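Octenoyl-coa reductase/carboxylase (Streptomyces sp., PDB 4A0S) catalyses the NADPH-dependent reductive carboxylation of 2-octenoyl-CoA, supplying an unusual extender unit for cinnabaramide polyketide biosynthesis. Local coordinates at residues K44-L50 / V79-E85; H106-V112 / G165-G171. All blocks are in the same frame, centred on the assembly; numbering follows the deposited sequence.

Contact 1 (K44-L50 / V79-E85); sequences KDVRKSL and VWSAMFE. With NAP (NADP nicotinamide-adenine-dinucleotide phosphate), chain F.
Lys44 and Glu85 form the ionic part of the contact, a salt bridge of 2.7 Å from Lys44 NZ to Glu85 OE2. Extended beyond CG, the lysine reaches over the turn after helix 76-82, crosses the glutamate at about a right angle and meets the lone pair of OE2 that faces away from the other oxygen. A water accepts from Lys44 NZ and donates to Met83 O, so the ammonium is tied to both side chain and backbone.

A second polar approach is made by Ser49 OG, which lies 2.9 Å from Val46 O and also close to Ala82 O. Its one proton can serve a single oxygen at a time. With chi1 at 58°, OG lies between the backbone N and the carbonyl carbon of its own residue, where it can face both oxygens.

Apolar contacts close the middle. Ala82 CB sits at their centre: Val46 CB presses on it at 3.5 Å, tighter than usual van der Waals contact, and Leu50 CG touches it at 3.8 Å. Val46 CG1 meets Met83 CG at 4.1 Å, while Phe84 CE2 reaches Ser49 CB. Cys397 of helix 393-401 packs on Val46, Leu50 and Val79.

The start of one helix and the end of the other are capped. Asp45 N-caps the short, weakly bonded helix 46-49, its OD1 accepting from Arg47 N as well as NE, and Phe84, at positive phi, makes a Schellman motif through Glu85 N to Trp80 O and Phe84 N to Ser81 O. From the helix thus packed, Trp80 NE1 donates to O2D of the NADP ribose at 2.8 Å, and the same residue touches octanoyl-CoA, placing the contact behind the cofactor and substrate cleft of a medium-chain dehydrogenase/reductase-type enoyl reductase.

Contact 2 (H106-V112 / G165-G171); sequences HDQPYHV and GFETNFG
Asn169 OD1 is gripped by two backbone N-H groups, Val112 N at 2.7 Å and Phe170 N, the latter within its own loop and lying in the carbonyl plane. On the other side of the amide, ND2 donates to both His106 O and Tyr110 O, each at 3.0 Å and near the amide plane, so the group is held flat by four bonds. An alanine here is likely to leave Val112 N and the carbonyls of His106 and Tyr110 without their mates and set the loop free to shift. The Asn169 backbone adds a fifth bond, its N-H meeting His106 ND1 in the ring plane at 2.9 Å. Next to it, a chi1 of -176° turns the His111 ring beside its own carbonyl carbon and carries NE2 to Thr168 O at 2.7 Å, above the carbonyl plane; its ND1 pairs with Thr89. Gly171 N closes on Val112 O. Phe170 CE2 lies over one face of the His106 ring, the two planes inclined at 45°, and CE1 comes to Tyr110 OH, 3.8 Å away. The contact ties strand 110-112 to the loop between strands 162-163 and 176-180 of the GroES-like domain, the loop whose Phe166 lines the octanoyl-CoA pocket.

Both contacts are largely buried, their centres about 14 Å apart, and they follow one another along the chain. They touch directly where Ser81 OG of 79-85 lies 3.2 Å from Phe166 CD1 of 165-171. Each also packs on strand 24-31 and helix 89-97. Their chemistry differs. Contact 1 sets two helices together through apolar side chains, with a salt bridge whose lysine also binds a water at its partly exposed border, whereas contact 2 joins a short strand to an irregular loop mainly by hydrogen bonds between side chains and backbone. Each contributes one aromatic to the substrate pocket: Trp80, which also binds the cofactor, and Phe166.

Contact 1 (K44-L50 / V79-E85)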
ATOM      1  N   LYS A  44     -30.235  -1.839  30.457  1.00 33.97           N
ATOM      2  CA  LYS A  44     -30.031  -3.285  30.569  1.00 32.82           C
ATOM      3  C   LYS A  44     -28.852  -3.592  31.475  1.00 31.47           C
ATOM      4  O   LYS A  44     -27.751  -3.933  31.020  1.00 30.82           O
ATOM      5  CB  LYS A  44     -29.844  -3.895  29.186  1.00 32.33           C
ATOM      6  CG  LYS A  44     -30.965  -3.516  28.235  1.00 33.43           C
ATOM      7  CD  LYS A  44     -30.774  -4.083  26.857  1.00 33.75           C
ATOM      8  CE  LYS A  44     -31.970  -3.731  25.979  1.00 35.46           C
ATOM      9  NZ  LYS A  44     -31.929  -4.538  24.729  1.00 36.52           N
ATOM     10  N   ASP A  45     -29.107  -3.444  32.768  1.00 30.99           N
ATOM     11  CA  ASP A  45     -28.102  -3.561  33.806  1.00 29.89           C
ATOM     12  C   ASP A  45     -27.358  -4.882  33.698  1.00 29.04           C
ATOM     13  O   ASP A  45     -27.909  -5.945  34.044  1.00 28.83           O
ATOM     14  CB  ASP A  45     -28.785  -3.441  35.178  1.00 30.58           C
ATOM     15  CG  ASP A  45     -27.797  -3.355  36.332  1.00 29.84           C
ATOM     16  OD1 ASP A  45     -26.605  -3.640  36.125  1.00 26.85           O
ATOM     17  OD2 ASP A  45     -28.227  -3.017  37.465  1.00 29.62           O
ATOM     18  N   VAL A  46     -26.107  -4.816  33.232  1.00 27.65           N
ATOM     19  CA  VAL A  46     -25.305  -6.036  33.037  1.00 26.56           C
ATOM     20  C   VAL A  46     -25.254  -6.870  34.299  1.00 26.76           C
ATOM     21  O   VAL A  46     -25.008  -8.068  34.240  1.00 26.22           O
ATOM     22  CB  VAL A  46     -23.853  -5.754  32.635  1.00 25.39           C
ATOM     23  CG1 VAL A  46     -23.811  -5.015  31.331  1.00 25.27           C
ATOM     24  CG2 VAL A  46     -23.088  -5.038  33.782  1.00 24.76           C
ATOM     25  N   ARG A  47     -25.474  -6.236  35.450  1.00 27.12           N
ATOM     26  CA  ARG A  47     -25.349  -6.966  36.703  1.00 27.40           C
ATOM     27  C   ARG A  47     -26.535  -7.892  36.888  1.00 28.12           C
ATOM     28  O   ARG A  47     -26.502  -8.780  37.730  1.00 28.36           O
ATOM     29  CB  ARG A  47     -25.239  -6.011  37.880  1.00 27.73           C
ATOM     30  CG  ARG A  47     -24.012  -5.128  37.813  1.00 27.58           C
ATOM     31  CD  ARG A  47     -24.094  -4.022  38.848  1.00 28.25           C
ATOM     32  NE  ARG A  47     -25.252  -3.176  38.591  1.00 29.34           N
ATOM     33  CZ  ARG A  47     -25.585  -2.117  39.325  1.00 30.94           C
ATOM     34  NH1 ARG A  47     -24.836  -1.749  40.354  1.00 29.73           N
ATOM     35  NH2 ARG A  47     -26.653  -1.409  39.006  1.00 31.14           N
ATOM     36  N   LYS A  48     -27.587  -7.689  36.099  1.00 28.53           N
ATOM     37  CA  LYS A  48     -28.764  -8.555  36.183  1.00 29.51           C
ATOM     38  C   LYS A  48     -28.575  -9.852  35.392  1.00 29.14           C
ATOM     39  O   LYS A  48     -29.220 -10.868  35.670  1.00 29.92           O
ATOM     40  CB  LYS A  48     -30.022  -7.810  35.737  1.00 30.38           C
ATOM     41  CG  LYS A  48     -30.341  -6.622  36.612  1.00 31.79           C
ATOM     42  CD  LYS A  48     -31.689  -6.029  36.277  1.00 34.06           C
ATOM     43  CE  LYS A  48     -32.066  -4.937  37.276  1.00 35.36           C
ATOM     44  NZ  LYS A  48     -31.998  -5.415  38.693  1.00 36.53           N
ATOM     45  N   SER A  49     -27.658  -9.819  34.430  1.00 28.30           N
ATOM     46  CA  SER A  49     -27.395 -10.968  33.573  1.00 27.76           C
ATOM     47  C   SER A  49     -26.134 -11.703  33.975  1.00 27.08           C
ATOM     48  O   SER A  49     -26.101 -12.935  33.952  1.00 27.38           O
ATOM     49  CB  SER A  49     -27.275 -10.514  32.134  1.00 27.47           C
ATOM     50  OG  SER A  49     -26.233  -9.564  32.050  1.00 26.57           O
ATOM     51  N   LEU A  50     -25.093 -10.953  34.336  1.00 26.52           N
ATOM     52  CA  LEU A  50     -23.819 -11.548  34.726  1.00 25.81           C
ATOM     53  C   LEU A  50     -23.964 -12.501  35.897  1.00 26.50           C
ATOM     54  O   LEU A  50     -24.627 -12.183  36.882  1.00 27.22           O
ATOM     55  CB  LEU A  50     -22.788 -10.466  35.029  1.00 25.18           C
ATOM     56  CG  LEU A  50     -22.260  -9.800  33.753  1.00 24.28           C
ATOM     57  CD1 LEU A  50     -21.380  -8.599  34.078  1.00 23.54           C
ATOM     58  CD2 LEU A  50     -21.500 -10.800  32.859  1.00 22.56           C
ATOM     59  N   VAL A  79     -19.724  -5.814  28.149  1.00 19.76           N
ATOM     60  CA  VAL A  79     -20.969  -5.077  28.328  1.00 20.71           C
ATOM     61  C   VAL A  79     -22.019  -5.444  27.277  1.00 21.21           C
ATOM     62  O   VAL A  79     -23.150  -5.751  27.644  1.00 21.52           O
ATOM     63  CB  VAL A  79     -20.732  -3.549  28.305  1.00 20.91           C
ATOM     64  CG1 VAL A  79     -22.046  -2.785  28.442  1.00 22.22           C
ATOM     65  CG2 VAL A  79     -19.727  -3.142  29.383  1.00 20.49           C
ATOM     66  N   TRP A  80     -21.664  -5.390  25.990  1.00 21.10           N
ATOM     67  CA  TRP A  80     -22.606  -5.779  24.942  1.00 21.79           C
ATOM     68  C   TRP A  80     -23.133  -7.187  25.217  1.00 21.38           C
ATOM     69  O   TRP A  80     -24.334  -7.412  25.138  1.00 21.77           O
ATOM     70  CB  TRP A  80     -21.967  -5.770  23.548  1.00 21.83           C
ATOM     71  CG  TRP A  80     -21.506  -4.447  23.047  1.00 23.32           C
ATOM     72  CD1 TRP A  80     -20.274  -4.157  22.530  1.00 23.17           C
ATOM     73  CD2 TRP A  80     -22.248  -3.228  23.021  1.00 23.39           C
ATOM     74  NE1 TRP A  80     -20.210  -2.836  22.168  1.00 22.16           N
ATOM     75  CE2 TRP A  80     -21.402  -2.239  22.469  1.00 23.63           C
ATOM     76  CE3 TRP A  80     -23.541  -2.871  23.423  1.00 24.65           C
ATOM     77  CZ2 TRP A  80     -21.814  -0.911  22.290  1.00 25.79           C
ATOM     78  CZ3 TRP A  80     -23.957  -1.556  23.249  1.00 26.25           C
ATOM     79  CH2 TRP A  80     -23.094  -0.590  22.681  1.00 28.03           C
ATOM     80  N   SER A  81     -22.223  -8.118  25.532  1.00 20.53           N
ATOM     81  CA  SER A  81     -22.578  -9.504  25.882  1.00 20.92           C
ATOM     82  C   SER A  81     -23.626  -9.577  26.963  1.00 21.44           C
ATOM     83  O   SER A  81     -24.637 -10.260  26.818  1.00 22.08           O
ATOM     84  CB  SER A  81     -21.377 -10.266  26.443  1.00 19.95           C
ATOM     85  OG  SER A  81     -20.393 -10.451  25.477  1.00 21.86           O
ATOM     86  N   ALA A  82     -23.333  -8.925  28.082  1.00 21.28           N
ATOM     87  CA  ALA A  82     -24.192  -8.980  29.254  1.00 22.12           C
ATOM     88  C   ALA A  82     -25.528  -8.281  29.025  1.00 23.15           C
ATOM     89  O   ALA A  82     -26.483  -8.493  29.767  1.00 24.14           O
ATOM     90  CB  ALA A  82     -23.484  -8.400  30.438  1.00 21.68           C
ATOM     91  N   MET A  83     -25.578  -7.425  28.010  1.00 23.70           N
ATOM     92  CA  MET A  83     -26.823  -6.800  27.574  1.00 24.95           C
ATOM     93  C   MET A  83     -27.550  -7.611  26.502  1.00 25.27           C
ATOM     94  O   MET A  83     -28.657  -7.241  26.090  1.00 26.25           O
ATOM     95  CB  MET A  83     -26.537  -5.413  27.005  1.00 25.32           C
ATOM     96  CG  MET A  83     -26.113  -4.389  28.019  1.00 25.66           C
ATOM     97  SD  MET A  83     -25.576  -2.864  27.227  1.00 29.76           S
ATOM     98  CE  MET A  83     -27.004  -2.361  26.314  1.00 29.48           C
ATOM     99  N   PHE A  84     -26.921  -8.696  26.043  1.00 24.65           N
ATOM    100  CA  PHE A  84     -27.392  -9.473  24.878  1.00 25.00           C
ATOM    101  C   PHE A  84     -27.570  -8.620  23.609  1.00 25.52           C
ATOM    102  O   PHE A  84     -28.380  -8.926  22.726  1.00 26.42           O
ATOM    103  CB  PHE A  84     -28.634 -10.310  25.229  1.00 25.61           C
ATOM    104  CG  PHE A  84     -28.477 -11.121  26.496  1.00 25.42           C
ATOM    105  CD1 PHE A  84     -27.763 -12.316  26.497  1.00 24.52           C
ATOM    106  CD2 PHE A  84     -29.044 -10.683  27.698  1.00 25.97           C
ATOM    107  CE1 PHE A  84     -27.608 -13.068  27.677  1.00 24.21           C
ATOM    108  CE2 PHE A  84     -28.893 -11.424  28.879  1.00 25.04           C
ATOM    109  CZ  PHE A  84     -28.178 -12.620  28.862  1.00 24.30           C
ATOM    110  N   GLU A  85     -26.766  -7.563  23.517  1.00 25.62           N
ATOM    111  CA  GLU A  85     -26.776  -6.656  22.374  1.00 26.19           C
ATOM    112  C   GLU A  85     -25.509  -6.728  21.504  1.00 25.30           C
ATOM    113  O   GLU A  85     -24.430  -7.049  21.998  1.00 24.17           O
ATOM    114  CB  GLU A  85     -26.989  -5.230  22.847  1.00 27.17           C
ATOM    115  CG  GLU A  85     -28.375  -4.985  23.370  1.00 29.94           C
ATOM    116  CD  GLU A  85     -28.656  -3.517  23.531  1.00 34.24           C
ATOM    117  OE1 GLU A  85     -27.726  -2.712  23.317  1.00 35.60           O
ATOM    118  OE2 GLU A  85     -29.805  -3.164  23.857  1.00 36.92           O
TER
HETATM  119  PA  NAP F1447     -14.999   2.511  26.674  1.00  5.60           P
HETATM  120  O1A NAP F1447     -13.699   2.195  27.505  1.00  7.99           O
HETATM  121  O2A NAP F1447     -16.288   2.563  27.438  1.00  7.57           O
HETATM  122  O5B NAP F1447     -14.755   3.881  26.019  1.00  8.14           O
HETATM  123  C5B NAP F1447     -15.727   4.331  25.097  1.00  9.24           C
HETATM  124  C4B NAP F1447     -15.641   5.848  25.083  1.00  8.98           C
HETATM  125  O4B NAP F1447     -16.601   6.278  24.107  1.00  7.77           O
HETATM  126  C3B NAP F1447     -16.035   6.493  26.429  1.00  7.70           C
HETATM  127  O3B NAP F1447     -14.857   7.090  26.929  1.00  8.15           O
HETATM  128  C2B NAP F1447     -16.965   7.634  26.046  1.00  8.37           C
HETATM  129  O2B NAP F1447     -16.250   8.835  25.761  1.00  8.43           O
HETATM  130  C1B NAP F1447     -17.593   7.178  24.778  1.00  8.36           C
HETATM  131  N9A NAP F1447     -18.778   6.352  25.123  1.00 13.12           N
HETATM  132  C8A NAP F1447     -18.978   5.550  26.181  1.00 16.20           C
HETATM  133  N7A NAP F1447     -20.174   4.953  26.094  1.00 13.35           N
HETATM  134  C5A NAP F1447     -20.717   5.393  24.968  1.00 14.95           C
HETATM  135  C6A NAP F1447     -21.931   5.154  24.373  1.00 14.65           C
HETATM  136  N6A NAP F1447     -22.789   4.304  24.935  1.00 16.70           N
HETATM  137  N1A NAP F1447     -22.194   5.758  23.224  1.00 12.42           N
HETATM  138  C2A NAP F1447     -21.317   6.574  22.648  1.00 11.40           C
HETATM  139  N3A NAP F1447     -20.154   6.852  23.195  1.00 13.73           N
HETATM  140  C4A NAP F1447     -19.841   6.264  24.353  1.00 13.93           C
HETATM  141  O3  NAP F1447     -15.165   1.462  25.476  1.00  5.52           O
HETATM  142  PN  NAP F1447     -13.980   1.085  24.457  1.00  3.29           P
HETATM  143  O1N NAP F1447     -13.358  -0.188  25.132  1.00  3.54           O
HETATM  144  O2N NAP F1447     -13.069   2.235  24.113  1.00  4.92           O
HETATM  145  O5D NAP F1447     -14.897   0.617  23.238  1.00  2.78           O
HETATM  146  C5D NAP F1447     -15.569   1.667  22.549  1.00  2.00           C
HETATM  147  C4D NAP F1447     -16.325   0.991  21.441  1.00  3.10           C
HETATM  148  O4D NAP F1447     -15.323   0.279  20.635  1.00  8.66           O
HETATM  149  C3D NAP F1447     -17.290  -0.088  21.936  1.00  8.53           C
HETATM  150  O3D NAP F1447     -18.430   0.067  21.065  1.00 10.58           O
HETATM  151  C2D NAP F1447     -16.564  -1.389  21.673  1.00  6.73           C
HETATM  152  O2D NAP F1447     -17.487  -2.481  21.449  1.00 10.19           O
HETATM  153  C1D NAP F1447     -15.919  -1.019  20.351  1.00  7.52           C
HETATM  154  N1N NAP F1447     -14.702  -1.791  20.261  1.00  7.99           N
HETATM  155  C2N NAP F1447     -14.484  -2.474  19.084  1.00  6.94           C
HETATM  156  C3N NAP F1447     -13.322  -3.189  19.016  1.00  7.02           C
HETATM  157  C7N NAP F1447     -13.098  -3.934  17.757  1.00  4.75           C
HETATM  158  O7N NAP F1447     -13.855  -3.822  16.788  1.00  7.85           O
HETATM  159  N7N NAP F1447     -12.063  -4.727  17.824  1.00  2.01           N
HETATM  160  C4N NAP F1447     -12.400  -3.234  20.065  1.00  8.98           C
HETATM  161  C5N NAP F1447     -12.600  -2.541  21.247  1.00  8.81           C
HETATM  162  C6N NAP F1447     -13.768  -1.803  21.340  1.00  9.99           C
HETATM  163  P2B NAP F1447     -17.142  10.175  25.755  1.00 12.20           P
HETATM  164  O1X NAP F1447     -15.893  11.215  25.874  1.00 12.30           O
HETATM  165  O2X NAP F1447     -17.894  10.359  24.343  1.00 15.96           O
HETATM  166  O3X NAP F1447     -17.996   9.985  26.985  1.00 11.34           O
HETATM  167  O   HOH W   1     -31.108  -7.379  25.017  1.00  2.00           O

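Contact 2 (H106-V112 / G165-G171)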
ATOM      1  N   HIS A 106     -17.985 -24.781  22.236  1.00 17.42           N
ATOM      2  CA  HIS A 106     -18.375 -23.402  22.485  1.00 17.91           C
ATOM      3  C   HIS A 106     -19.851 -23.224  22.762  1.00 18.72           C
ATOM      4  O   HIS A 106     -20.250 -22.255  23.405  1.00 18.95           O
ATOM      5  CB  HIS A 106     -17.935 -22.516  21.327  1.00 17.21           C
ATOM      6  CG  HIS A 106     -16.466 -22.405  21.256  1.00 16.71           C
ATOM      7  ND1 HIS A 106     -15.762 -21.557  22.081  1.00 15.94           N
ATOM      8  CD2 HIS A 106     -15.552 -23.127  20.575  1.00 15.62           C
ATOM      9  CE1 HIS A 106     -14.470 -21.722  21.864  1.00 15.63           C
ATOM     10  NE2 HIS A 106     -14.318 -22.672  20.960  1.00 16.60           N
ATOM     11  N   ASP A 107     -20.643 -24.184  22.302  1.00 19.80           N
ATOM     12  CA  ASP A 107     -22.079 -24.082  22.442  1.00 21.21           C
ATOM     13  C   ASP A 107     -22.473 -24.720  23.764  1.00 21.47           C
ATOM     14  O   ASP A 107     -22.538 -25.941  23.911  1.00 22.21           O
ATOM     15  CB  ASP A 107     -22.786 -24.672  21.221  1.00 21.71           C
ATOM     16  CG  ASP A 107     -24.289 -24.725  21.378  1.00 24.39           C
ATOM     17  OD1 ASP A 107     -24.858 -24.009  22.242  1.00 23.85           O
ATOM     18  OD2 ASP A 107     -24.903 -25.483  20.606  1.00 25.38           O
ATOM     19  N   GLN A 108     -22.687 -23.844  24.738  1.00 21.91           N
ATOM     20  CA  GLN A 108     -22.963 -24.206  26.109  1.00 22.21           C
ATOM     21  C   GLN A 108     -24.104 -23.328  26.616  1.00 23.22           C
ATOM     22  O   GLN A 108     -24.307 -22.228  26.082  1.00 22.85           O
ATOM     23  CB  GLN A 108     -21.703 -23.975  26.961  1.00 21.51           C
ATOM     24  CG  GLN A 108     -20.522 -24.883  26.625  1.00 21.02           C
ATOM     25  CD  GLN A 108     -20.865 -26.363  26.706  1.00 22.39           C
ATOM     26  OE1 GLN A 108     -21.789 -26.756  27.430  1.00 22.81           O
ATOM     27  NE2 GLN A 108     -20.134 -27.192  25.959  1.00 21.73           N
ATOM     28  N   PRO A 109     -24.851 -23.803  27.644  1.00 24.21           N
ATOM     29  CA  PRO A 109     -25.916 -23.007  28.260  1.00 24.86           C
ATOM     30  C   PRO A 109     -25.366 -21.828  29.078  1.00 24.44           C
ATOM     31  O   PRO A 109     -26.134 -21.015  29.604  1.00 24.72           O
ATOM     32  CB  PRO A 109     -26.634 -24.006  29.185  1.00 26.18           C
ATOM     33  CG  PRO A 109     -25.953 -25.312  29.048  1.00 26.13           C
ATOM     34  CD  PRO A 109     -24.659 -25.099  28.322  1.00 24.59           C
ATOM     35  N   TYR A 110     -24.042 -21.756  29.175  1.00 23.24           N
ATOM     36  CA  TYR A 110     -23.348 -20.675  29.846  1.00 22.60           C
ATOM     37  C   TYR A 110     -22.373 -20.093  28.839  1.00 21.47           C
ATOM     38  O   TYR A 110     -21.920 -20.789  27.921  1.00 20.96           O
ATOM     39  CB  TYR A 110     -22.587 -21.193  31.073  1.00 23.01           C
ATOM     40  CG  TYR A 110     -21.586 -22.280  30.753  1.00 24.05           C
ATOM     41  CD1 TYR A 110     -21.975 -23.621  30.676  1.00 28.00           C
ATOM     42  CD2 TYR A 110     -20.245 -21.962  30.511  1.00 26.70           C
ATOM     43  CE1 TYR A 110     -21.039 -24.628  30.362  1.00 29.49           C
ATOM     44  CE2 TYR A 110     -19.311 -22.958  30.205  1.00 27.69           C
ATOM     45  CZ  TYR A 110     -19.715 -24.276  30.133  1.00 29.69           C
ATOM     46  OH  TYR A 110     -18.779 -25.238  29.832  1.00 33.30           O
ATOM     47  N   HIS A 111     -22.069 -18.814  28.998  1.00 20.40           N
ATOM     48  CA  HIS A 111     -21.050 -18.203  28.195  1.00 19.18           C
ATOM     49  C   HIS A 111     -20.059 -17.490  29.083  1.00 18.60           C
ATOM     50  O   HIS A 111     -20.403 -16.499  29.727  1.00 18.75           O
ATOM     51  CB  HIS A 111     -21.645 -17.230  27.204  1.00 19.22           C
ATOM     52  CG  HIS A 111     -20.629 -16.638  26.287  1.00 18.24           C
ATOM     53  ND1 HIS A 111     -20.924 -15.618  25.413  1.00 17.85           N
ATOM     54  CD2 HIS A 111     -19.319 -16.935  26.099  1.00 16.84           C
ATOM     55  CE1 HIS A 111     -19.837 -15.313  24.726  1.00 17.14           C
ATOM     56  NE2 HIS A 111     -18.851 -16.095  25.127  1.00 16.37           N
ATOM     57  N   VAL A 112     -18.833 -18.002  29.103  1.00 17.67           N
ATOM     58  CA  VAL A 112     -17.760 -17.371  29.853  1.00 16.84           C
ATOM     59  C   VAL A 112     -17.145 -16.241  29.041  1.00 16.37           C
ATOM     60  O   VAL A 112     -16.499 -16.460  28.021  1.00 15.90           O
ATOM     61  CB  VAL A 112     -16.705 -18.372  30.293  1.00 16.79           C
ATOM     62  CG1 VAL A 112     -15.645 -17.668  31.169  1.00 16.36           C
ATOM     63  CG2 VAL A 112     -17.380 -19.549  31.043  1.00 17.09           C
ATOM     64  N   GLY A 165     -14.166 -14.964  23.973  1.00 16.52           N
ATOM     65  CA  GLY A 165     -15.086 -14.582  25.045  1.00 16.76           C
ATOM     66  C   GLY A 165     -16.304 -13.804  24.591  1.00 16.93           C
ATOM     67  O   GLY A 165     -17.104 -13.385  25.417  1.00 17.16           O
ATOM     68  N   PHE A 166     -16.441 -13.600  23.282  1.00 16.84           N
ATOM     69  CA  PHE A 166     -17.603 -12.927  22.725  1.00 17.22           C
ATOM     70  C   PHE A 166     -18.306 -13.813  21.696  1.00 17.55           C
ATOM     71  O   PHE A 166     -19.447 -14.168  21.886  1.00 18.14           O
ATOM     72  CB  PHE A 166     -17.234 -11.556  22.138  1.00 17.24           C
ATOM     73  CG  PHE A 166     -18.410 -10.799  21.628  1.00 18.11           C
ATOM     74  CD1 PHE A 166     -19.312 -10.205  22.511  1.00 18.52           C
ATOM     75  CD2 PHE A 166     -18.648 -10.710  20.267  1.00 19.18           C
ATOM     76  CE1 PHE A 166     -20.426  -9.510  22.043  1.00 19.89           C
ATOM     77  CE2 PHE A 166     -19.761 -10.011  19.780  1.00 20.50           C
ATOM     78  CZ  PHE A 166     -20.656  -9.411  20.681  1.00 20.37           C
ATOM     79  N   GLU A 167     -17.612 -14.178  20.622  1.00 17.19           N
ATOM     80  CA  GLU A 167     -18.105 -15.234  19.728  1.00 17.37           C
ATOM     81  C   GLU A 167     -17.511 -16.586  20.087  1.00 17.03           C
ATOM     82  O   GLU A 167     -17.757 -17.578  19.399  1.00 17.13           O
ATOM     83  CB  GLU A 167     -17.797 -14.922  18.260  1.00 17.64           C
ATOM     84  CG  GLU A 167     -18.582 -13.760  17.687  1.00 18.07           C
ATOM     85  CD  GLU A 167     -17.755 -12.507  17.543  1.00 21.11           C
ATOM     86  OE1 GLU A 167     -16.523 -12.592  17.715  1.00 19.67           O
ATOM     87  OE2 GLU A 167     -18.332 -11.427  17.227  1.00 22.59           O
ATOM     88  N   THR A 168     -16.700 -16.628  21.136  1.00 16.89           N
ATOM     89  CA  THR A 168     -16.211 -17.896  21.632  1.00 16.90           C
ATOM     90  C   THR A 168     -16.508 -17.988  23.098  1.00 17.05           C
ATOM     91  O   THR A 168     -16.673 -16.982  23.773  1.00 17.07           O
ATOM     92  CB  THR A 168     -14.685 -18.128  21.448  1.00 16.62           C
ATOM     93  OG1 THR A 168     -13.956 -17.525  22.513  1.00 16.52           O
ATOM     94  CG2 THR A 168     -14.194 -17.627  20.094  1.00 16.45           C
ATOM     95  N   ASN A 169     -16.535 -19.213  23.584  1.00 17.19           N
ATOM     96  CA  ASN A 169     -16.701 -19.428  24.983  1.00 17.35           C
ATOM     97  C   ASN A 169     -15.329 -19.438  25.635  1.00 17.16           C
ATOM     98  O   ASN A 169     -14.296 -19.256  24.967  1.00 16.91           O
ATOM     99  CB  ASN A 169     -17.417 -20.751  25.229  1.00 17.65           C
ATOM    100  CG  ASN A 169     -18.415 -20.657  26.355  1.00 17.96           C
ATOM    101  OD1 ASN A 169     -18.147 -20.029  27.386  1.00 17.95           O
ATOM    102  ND2 ASN A 169     -19.575 -21.283  26.174  1.00 18.28           N
ATOM    103  N   PHE A 170     -15.333 -19.651  26.941  1.00 17.32           N
ATOM    104  CA  PHE A 170     -14.102 -19.893  27.700  1.00 17.23           C
ATOM    105  C   PHE A 170     -13.222 -18.661  27.676  1.00 17.00           C
ATOM    106  O   PHE A 170     -11.999 -18.737  27.544  1.00 16.83           O
ATOM    107  CB  PHE A 170     -13.389 -21.162  27.219  1.00 17.20           C
ATOM    108  CG  PHE A 170     -14.345 -22.270  26.858  1.00 17.42           C
ATOM    109  CD1 PHE A 170     -15.269 -22.731  27.799  1.00 17.74           C
ATOM    110  CD2 PHE A 170     -14.339 -22.828  25.587  1.00 17.36           C
ATOM    111  CE1 PHE A 170     -16.196 -23.745  27.473  1.00 17.99           C
ATOM    112  CE2 PHE A 170     -15.234 -23.840  25.239  1.00 17.61           C
ATOM    113  CZ  PHE A 170     -16.176 -24.305  26.198  1.00 18.74           C
ATOM    114  N   GLY A 171     -13.891 -17.520  27.810  1.00 17.03           N
ATOM    115  CA  GLY A 171     -13.227 -16.249  27.896  1.00 16.87           C
ATOM    116  C   GLY A 171     -12.423 -16.052  29.171  1.00 16.94           C
ATOM    117  O   GLY A 171     -12.368 -16.926  30.050  1.00 17.12           O
TER